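Local coordinates for protein alpha-1,4-endofucoidanase (PDB 6DLH) that is an endo-acting fucoidan hydrolase of glycoside hydrolase family 107, cleaving alpha-1,4 linkages with retention, and carries Ig-like domains behind its catalytic part, at residues N149-L154 with N195-Y200; P641-T646 with Y656-G661. All blocks are in the same frame, centred on the assembly; numbering follows the deposited sequence.

Contact 1. Residues N149-L154 with N195-Y200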
ATOM      1  N   ASN A 149      12.696  -2.259  -3.704  1.00 35.03           N
ATOM      2  CA  ASN A 149      13.872  -1.562  -4.183  1.00 38.04           C
ATOM      3  C   ASN A 149      15.091  -2.220  -3.546  1.00 42.49           C
ATOM      4  O   ASN A 149      15.096  -2.490  -2.346  1.00 43.81           O
ATOM      5  CB  ASN A 149      13.785  -0.053  -3.958  1.00 38.31           C
ATOM      6  CG  ASN A 149      14.930   0.681  -4.617  1.00 39.34           C
ATOM      7  OD1 ASN A 149      16.033   0.720  -4.073  1.00 42.13           O
ATOM      8  ND2 ASN A 149      14.687   1.247  -5.789  1.00 38.33           N
ATOM      9  N   SER A 150      16.105  -2.486  -4.373  1.00 42.12           N
ATOM     10  CA  SER A 150      17.235  -3.321  -3.996  1.00 40.88           C
ATOM     11  C   SER A 150      18.078  -2.667  -2.902  1.00 38.98           C
ATOM     12  O   SER A 150      18.707  -3.378  -2.123  1.00 40.02           O
ATOM     13  CB  SER A 150      18.068  -3.677  -5.203  1.00 41.02           C
ATOM     14  OG  SER A 150      17.378  -4.604  -6.035  1.00 41.80           O
ATOM     15  N   TYR A 151      18.075  -1.327  -2.852  1.00 37.98           N
ATOM     16  CA  TYR A 151      18.834  -0.550  -1.883  1.00 40.19           C
ATOM     17  C   TYR A 151      18.241  -0.707  -0.485  1.00 43.85           C
ATOM     18  O   TYR A 151      18.927  -0.450   0.499  1.00 43.20           O
ATOM     19  CB  TYR A 151      18.867   0.937  -2.254  1.00 39.40           C
ATOM     20  CG  TYR A 151      19.958   1.335  -3.216  1.00 40.54           C
ATOM     21  CD1 TYR A 151      21.233   1.661  -2.769  1.00 41.07           C
ATOM     22  CD2 TYR A 151      19.719   1.387  -4.580  1.00 39.55           C
ATOM     23  CE1 TYR A 151      22.240   2.021  -3.655  1.00 40.64           C
ATOM     24  CE2 TYR A 151      20.714   1.750  -5.477  1.00 40.12           C
ATOM     25  CZ  TYR A 151      21.981   2.064  -5.016  1.00 40.55           C
ATOM     26  OH  TYR A 151      22.956   2.421  -5.908  1.00 36.81           O
ATOM     27  N   ASN A 152      16.955  -1.083  -0.421  1.00 45.84           N
ATOM     28  CA  ASN A 152      16.267  -1.452   0.807  1.00 46.52           C
ATOM     29  C   ASN A 152      16.555  -0.424   1.905  1.00 47.35           C
ATOM     30  O   ASN A 152      16.372   0.771   1.685  1.00 48.61           O
ATOM     31  CB  ASN A 152      16.456  -2.939   1.124  1.00 48.08           C
ATOM     32  CG  ASN A 152      17.883  -3.310   1.474  1.00 54.86           C
ATOM     33  OD1 ASN A 152      18.322  -3.109   2.608  1.00 53.97           O
ATOM     34  ND2 ASN A 152      18.611  -3.855   0.512  1.00 51.28           N
ATOM     35  N   LEU A 153      17.039  -0.890   3.065  1.00 51.66           N
ATOM     36  CA  LEU A 153      17.214  -0.055   4.248  1.00 52.06           C
ATOM     37  C   LEU A 153      18.453   0.840   4.146  1.00 51.61           C
ATOM     38  O   LEU A 153      18.566   1.820   4.884  1.00 51.14           O
ATOM     39  CB  LEU A 153      17.244  -0.948   5.495  1.00 51.57           C
ATOM     40  CG  LEU A 153      15.917  -1.627   5.847  1.00 52.31           C
ATOM     41  CD1 LEU A 153      16.132  -2.813   6.772  1.00 49.21           C
ATOM     42  CD2 LEU A 153      14.929  -0.637   6.454  1.00 49.18           C
ATOM     43  N   LEU A 154      19.363   0.528   3.215  1.00 51.99           N
ATOM     44  CA  LEU A 154      20.536   1.361   2.979  1.00 50.79           C
ATOM     45  C   LEU A 154      20.112   2.699   2.380  1.00 52.13           C
ATOM     46  O   LEU A 154      19.007   2.829   1.855  1.00 54.31           O
ATOM     47  CB  LEU A 154      21.513   0.636   2.048  1.00 49.83           C
ATOM     48  CG  LEU A 154      22.346  -0.486   2.670  1.00 53.37           C
ATOM     49  CD1 LEU A 154      22.653  -0.217   4.139  1.00 53.12           C
ATOM     50  CD2 LEU A 154      21.671  -1.836   2.506  1.00 51.77           C
ATOM     51  N   ASN A 195      32.858  -5.593  -1.601  1.00 58.77           N
ATOM     52  CA  ASN A 195      32.896  -4.168  -1.905  1.00 61.63           C
ATOM     53  C   ASN A 195      31.652  -3.466  -1.362  1.00 60.81           C
ATOM     54  O   ASN A 195      30.614  -4.095  -1.165  1.00 62.66           O
ATOM     55  CB  ASN A 195      33.065  -3.912  -3.408  1.00 64.49           C
ATOM     56  CG  ASN A 195      33.842  -5.002  -4.119  1.00 67.33           C
ATOM     57  OD1 ASN A 195      33.456  -6.172  -4.090  1.00 66.76           O
ATOM     58  ND2 ASN A 195      34.934  -4.625  -4.761  1.00 66.02           N
ATOM     59  N   GLY A 196      31.778  -2.150  -1.131  1.00 58.03           N
ATOM     60  CA  GLY A 196      30.699  -1.316  -0.626  1.00 57.50           C
ATOM     61  C   GLY A 196      29.966  -1.961   0.550  1.00 59.46           C
ATOM     62  O   GLY A 196      30.587  -2.597   1.400  1.00 59.75           O
ATOM     63  N   ARG A 197      28.634  -1.822   0.555  1.00 56.80           N
ATOM     64  CA  ARG A 197      27.795  -2.215   1.677  1.00 51.47           C
ATOM     65  C   ARG A 197      27.261  -3.634   1.485  1.00 49.17           C
ATOM     66  O   ARG A 197      26.159  -3.945   1.934  1.00 51.54           O
ATOM     67  CB  ARG A 197      26.650  -1.211   1.832  1.00 51.43           C
ATOM     68  CG  ARG A 197      27.119   0.200   2.150  1.00 54.19           C
ATOM     69  CD  ARG A 197      26.006   1.218   2.011  1.00 55.58           C
ATOM     70  NE  ARG A 197      25.638   1.394   0.616  1.00 56.22           N
ATOM     71  CZ  ARG A 197      25.053   2.476   0.118  1.00 56.87           C
ATOM     72  NH1 ARG A 197      24.687   3.466   0.917  1.00 54.10           N
ATOM     73  NH2 ARG A 197      24.846   2.562  -1.183  1.00 56.14           N
ATOM     74  N   ARG A 198      28.073  -4.496   0.864  1.00 47.24           N
ATOM     75  CA  ARG A 198      27.692  -5.851   0.493  1.00 49.52           C
ATOM     76  C   ARG A 198      27.134  -6.634   1.683  1.00 54.29           C
ATOM     77  O   ARG A 198      26.154  -7.366   1.528  1.00 57.07           O
ATOM     78  CB  ARG A 198      28.880  -6.577  -0.149  1.00 48.43           C
ATOM     79  CG  ARG A 198      28.627  -8.033  -0.528  1.00 46.43           C
ATOM     80  CD  ARG A 198      29.858  -8.643  -1.183  1.00 46.60           C
ATOM     81  NE  ARG A 198      29.689 -10.021  -1.625  1.00 45.65           N
ATOM     82  CZ  ARG A 198      29.358 -10.387  -2.859  1.00 46.23           C
ATOM     83  NH1 ARG A 198      29.239  -9.472  -3.809  1.00 46.48           N
ATOM     84  NH2 ARG A 198      29.141 -11.664  -3.137  1.00 42.05           N
ATOM     85  N   LYS A 199      27.776  -6.514   2.856  1.00 57.48           N
ATOM     86  CA  LYS A 199      27.439  -7.389   3.974  1.00 59.37           C
ATOM     87  C   LYS A 199      26.019  -7.091   4.454  1.00 56.80           C
ATOM     88  O   LYS A 199      25.265  -8.012   4.770  1.00 53.75           O
ATOM     89  CB  LYS A 199      28.496  -7.346   5.086  1.00 59.03           C
ATOM     90  CG  LYS A 199      28.660  -6.014   5.804  1.00 61.98           C
ATOM     91  CD  LYS A 199      29.769  -6.001   6.836  1.00 62.77           C
ATOM     92  CE  LYS A 199      29.957  -4.631   7.457  1.00 65.10           C
ATOM     93  NZ  LYS A 199      31.123  -4.583   8.371  1.00 64.80           N
ATOM     94  N   TYR A 200      25.665  -5.798   4.459  1.00 57.50           N
ATOM     95  CA  TYR A 200      24.347  -5.326   4.854  1.00 60.04           C
ATOM     96  C   TYR A 200      23.271  -5.859   3.906  1.00 60.40           C
ATOM     97  O   TYR A 200      22.151  -6.125   4.335  1.00 61.40           O
ATOM     98  CB  TYR A 200      24.324  -3.797   4.940  1.00 64.89           C
ATOM     99  CG  TYR A 200      25.417  -3.174   5.776  1.00 69.52           C
ATOM    100  CD1 TYR A 200      25.598  -3.529   7.104  1.00 72.46           C
ATOM    101  CD2 TYR A 200      26.258  -2.208   5.245  1.00 70.45           C
ATOM    102  CE1 TYR A 200      26.595  -2.953   7.879  1.00 74.16           C
ATOM    103  CE2 TYR A 200      27.261  -1.625   6.003  1.00 71.92           C
ATOM    104  CZ  TYR A 200      27.428  -1.995   7.327  1.00 75.76           C
ATOM    105  OH  TYR A 200      28.412  -1.421   8.082  1.00 73.00           O
TER

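Contact 2. Residues P641-T646 with Y656-G661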
ATOM      1  N   PRO A 641       6.399  33.842  28.000  1.00 62.08           N
ATOM      2  CA  PRO A 641       6.225  35.280  28.223  1.00 61.42           C
ATOM      3  C   PRO A 641       6.737  36.136  27.064  1.00 60.64           C
ATOM      4  O   PRO A 641       6.141  37.163  26.745  1.00 61.10           O
ATOM      5  CB  PRO A 641       7.021  35.559  29.512  1.00 61.95           C
ATOM      6  CG  PRO A 641       7.190  34.197  30.157  1.00 63.98           C
ATOM      7  CD  PRO A 641       7.305  33.235  28.992  1.00 63.62           C
ATOM      8  N   ILE A 642       7.847  35.711  26.445  1.00 62.91           N
ATOM      9  CA  ILE A 642       8.373  36.377  25.262  1.00 62.05           C
ATOM     10  C   ILE A 642       8.326  35.426  24.066  1.00 58.07           C
ATOM     11  O   ILE A 642       9.129  34.498  23.967  1.00 59.45           O
ATOM     12  CB  ILE A 642       9.796  36.931  25.480  1.00 60.20           C
ATOM     13  CG1 ILE A 642       9.886  37.849  26.701  1.00 60.39           C
ATOM     14  CG2 ILE A 642      10.285  37.627  24.218  1.00 61.16           C
ATOM     15  CD1 ILE A 642      11.289  38.350  26.986  1.00 57.33           C
ATOM     16  N   LEU A 643       7.389  35.696  23.152  1.00 52.24           N
ATOM     17  CA  LEU A 643       7.338  35.034  21.861  1.00 50.46           C
ATOM     18  C   LEU A 643       8.278  35.764  20.907  1.00 51.58           C
ATOM     19  O   LEU A 643       7.913  36.794  20.341  1.00 53.02           O
ATOM     20  CB  LEU A 643       5.898  35.031  21.336  1.00 45.58           C
ATOM     21  CG  LEU A 643       5.049  33.824  21.738  1.00 46.64           C
ATOM     22  CD1 LEU A 643       4.653  33.887  23.208  1.00 46.99           C
ATOM     23  CD2 LEU A 643       3.809  33.712  20.862  1.00 46.02           C
ATOM     24  N   ASN A 644       9.497  35.225  20.772  1.00 51.57           N
ATOM     25  CA  ASN A 644      10.488  35.723  19.833  1.00 51.65           C
ATOM     26  C   ASN A 644      10.151  35.192  18.439  1.00 53.82           C
ATOM     27  O   ASN A 644      10.224  33.988  18.198  1.00 59.04           O
ATOM     28  CB  ASN A 644      11.907  35.356  20.278  1.00 51.14           C
ATOM     29  CG  ASN A 644      12.984  36.150  19.566  1.00 53.27           C
ATOM     30  OD1 ASN A 644      12.688  37.071  18.804  1.00 52.34           O
ATOM     31  ND2 ASN A 644      14.238  35.804  19.814  1.00 51.50           N
ATOM     32  N   LEU A 645       9.780  36.107  17.531  1.00 50.38           N
ATOM     33  CA  LEU A 645       9.236  35.765  16.225  1.00 45.96           C
ATOM     34  C   LEU A 645      10.293  35.927  15.133  1.00 42.51           C
ATOM     35  O   LEU A 645      11.458  36.196  15.417  1.00 39.56           O
ATOM     36  CB  LEU A 645       8.007  36.641  15.956  1.00 46.83           C
ATOM     37  CG  LEU A 645       6.650  35.950  16.094  1.00 51.55           C
ATOM     38  CD1 LEU A 645       6.552  35.139  17.379  1.00 49.70           C
ATOM     39  CD2 LEU A 645       5.512  36.960  16.006  1.00 49.31           C
ATOM     40  N   THR A 646       9.871  35.720  13.880  1.00 43.42           N
ATOM     41  CA  THR A 646      10.752  35.751  12.724  1.00 46.22           C
ATOM     42  C   THR A 646      11.071  37.200  12.364  1.00 43.91           C
ATOM     43  O   THR A 646      10.182  38.053  12.378  1.00 44.61           O
ATOM     44  CB  THR A 646      10.101  35.065  11.512  1.00 48.93           C
ATOM     45  OG1 THR A 646       9.622  33.783  11.916  1.00 56.53           O
ATOM     46  CG2 THR A 646      11.033  34.904  10.332  1.00 49.09           C
ATOM     47  N   TYR A 656       3.022  36.470   9.918  1.00 51.52           N
ATOM     48  CA  TYR A 656       3.241  35.421  10.903  1.00 51.55           C
ATOM     49  C   TYR A 656       1.908  35.031  11.536  1.00 53.34           C
ATOM     50  O   TYR A 656       1.170  35.896  12.005  1.00 54.39           O
ATOM     51  CB  TYR A 656       4.208  35.885  11.992  1.00 49.77           C
ATOM     52  CG  TYR A 656       4.829  34.767  12.789  1.00 49.58           C
ATOM     53  CD1 TYR A 656       4.108  34.083  13.757  1.00 49.70           C
ATOM     54  CD2 TYR A 656       6.147  34.400  12.581  1.00 47.66           C
ATOM     55  CE1 TYR A 656       4.681  33.062  14.498  1.00 49.65           C
ATOM     56  CE2 TYR A 656       6.736  33.381  13.312  1.00 47.32           C
ATOM     57  CZ  TYR A 656       6.003  32.709  14.273  1.00 47.83           C
ATOM     58  OH  TYR A 656       6.588  31.709  14.996  1.00 49.09           O
ATOM     59  N   THR A 657       1.621  33.722  11.554  1.00 51.23           N
ATOM     60  CA  THR A 657       0.354  33.222  12.065  1.00 49.58           C
ATOM     61  C   THR A 657       0.556  32.632  13.459  1.00 51.51           C
ATOM     62  O   THR A 657       1.390  31.746  13.653  1.00 50.65           O
ATOM     63  CB  THR A 657      -0.326  32.276  11.061  1.00 50.38           C
ATOM     64  OG1 THR A 657      -0.757  33.023   9.922  1.00 47.97           O
ATOM     65  CG2 THR A 657      -1.525  31.557  11.640  1.00 49.61           C
ATOM     66  N   LEU A 658      -0.203  33.162  14.428  1.00 49.63           N
ATOM     67  CA  LEU A 658      -0.278  32.588  15.761  1.00 45.96           C
ATOM     68  C   LEU A 658      -1.336  31.489  15.753  1.00 47.73           C
ATOM     69  O   LEU A 658      -2.424  31.672  15.202  1.00 45.09           O
ATOM     70  CB  LEU A 658      -0.635  33.684  16.772  1.00 45.26           C
ATOM     71  CG  LEU A 658       0.395  34.801  16.959  1.00 43.60           C
ATOM     72  CD1 LEU A 658      -0.099  35.820  17.978  1.00 43.24           C
ATOM     73  CD2 LEU A 658       1.758  34.252  17.363  1.00 38.80           C
ATOM     74  N   GLN A 659      -0.995  30.356  16.380  1.00 50.05           N
ATOM     75  CA  GLN A 659      -1.751  29.122  16.242  1.00 51.54           C
ATOM     76  C   GLN A 659      -2.152  28.594  17.619  1.00 48.37           C
ATOM     77  O   GLN A 659      -1.297  28.380  18.480  1.00 45.63           O
ATOM     78  CB  GLN A 659      -0.890  28.090  15.508  1.00 56.61           C
ATOM     79  CG  GLN A 659      -1.661  26.867  15.027  1.00 65.16           C
ATOM     80  CD  GLN A 659      -2.225  27.065  13.641  1.00 71.78           C
ATOM     81  OE1 GLN A 659      -1.525  27.482  12.719  1.00 75.43           O
ATOM     82  NE2 GLN A 659      -3.504  26.759  13.484  1.00 70.61           N
ATOM     83  N   LEU A 660      -3.463  28.383  17.805  1.00 47.60           N
ATOM     84  CA  LEU A 660      -3.981  27.708  18.985  1.00 47.87           C
ATOM     85  C   LEU A 660      -3.343  26.327  19.052  1.00 50.09           C
ATOM     86  O   LEU A 660      -3.448  25.547  18.108  1.00 51.96           O
ATOM     87  CB  LEU A 660      -5.508  27.603  18.889  1.00 46.51           C
ATOM     88  CG  LEU A 660      -6.209  26.834  20.012  1.00 45.48           C
ATOM     89  CD1 LEU A 660      -6.156  27.598  21.326  1.00 45.88           C
ATOM     90  CD2 LEU A 660      -7.655  26.532  19.644  1.00 45.54           C
ATOM     91  N   GLY A 661      -2.646  26.058  20.159  1.00 51.70           N
ATOM     92  CA  GLY A 661      -2.022  24.764  20.372  1.00 49.80           C
ATOM     93  C   GLY A 661      -0.515  24.831  20.169  1.00 48.06           C
ATOM     94  O   GLY A 661       0.203  23.935  20.601  1.00 49.07           O
TER

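Contact 1. Residues N149-L154 with N195-Y200
Arg197 NH1 donates a hydrogen bond to the backbone O of Ala155, just past the loop 149-154, and this helps hold a guanidinium that the loop's own side chains also touch. Its other terminal nitrogen comes up to the Tyr151 ring, with Arg197 NH2 3.6 Å from Tyr151 CE1. NH2 lies near the ring plane, so it meets the edge rather than the pi face; ring and guanidinium planes are 81° apart. Leu154 passes alongside in the opposite direction: its CB lies over the rim of one guanidinium face, and its CG sits 4.1 Å from Arg197 CD. The Arg197 chain, kinked about CG-CD (chi3 -70°), turns back across Leu154 toward Tyr151. Both methyls of Leu154 reach Tyr200 CB, CD1 at 4.0 Å and CD2 at 4.1 Å, while the phenol end leads away to a hydrogen bond with Asp177. The loop holds its shape by two overlapping beta turns and an Asx turn, in which Tyr151 N donates to Asn149 OD1 at 3.1 Å. Arg197 holds the N-cap position of helix 198-216 and Tyr200 lies in its first turn; through these two the loop after strand 143-149 packs on the start of that helix. Met173 of helix 168-176 touches both Arg197 and Tyr200, and Val231 of helix 228-233 packs on Tyr151.

Contact 2. Residues P641-T646 with Y656-G661
This is apolar packing between the two sheets of a domain assigned as Ig-like, probably a beta sandwich: Leu645, on strand 642-649 at the margin of one sheet, faces Tyr656 on strand 654-659 at the margin of the other. Leu645 CG stands almost squarely over the middle of the Tyr656 ring, 3.6 Å from its centroid and only 4° off the normal, a well-centred CH-pi contact. Both methyls rest over the same face, CD2 3.9 Å from Tyr656 CD1 and CD1 4.0 Å from Tyr656 CZ. Tyr656 swings its ring out toward strand 642-649 because CG is anti to the backbone N (chi1 -162°). Thr646 meets the ring at its edge instead, its OG1 lying near the ring plane, 3.2 Å from Tyr656 CE2. Deeper in, Leu643 CD2 and Leu658 CD2 touch methyl to methyl at 4.1 Å. With Tyr656 replaced by an alanine, Leu645 would probably lose the flat surface beneath its isobutyl group, and Thr646 its edge contact, opening a gap at this margin. Each strand pairs through its backbone within its own sheet, Leu643 and Leu645 with Leu725, and Tyr656 with Leu695. Leu695 also receives the side chains of Leu645 and Leu658. Side chains meeting between two separately hydrogen-bonded sheets are how a beta sandwich, as in Ig-like domains, is held together.

In the fold
The two contacts belong to different domains, their centres about 44 Å apart and their nearest atoms about 32 Å apart, and they share no helix or strand. Contact 1 lies in what is probably the catalytic domain, where a loop leaving the parallel sheet meets a helix start; contact 2 ties the two sheets of the last Ig-like domain of this chain. Each is partly buried, but contact 1 has no exposed residue among those that touch, whereas contact 2 runs from buried leucines to an exposed threonine. The chemistry differs accordingly: a charged group packed by aromatic and aliphatic neighbours in the first, leucine and tyrosine packing in the second. Both lie away from the bound calcium ions.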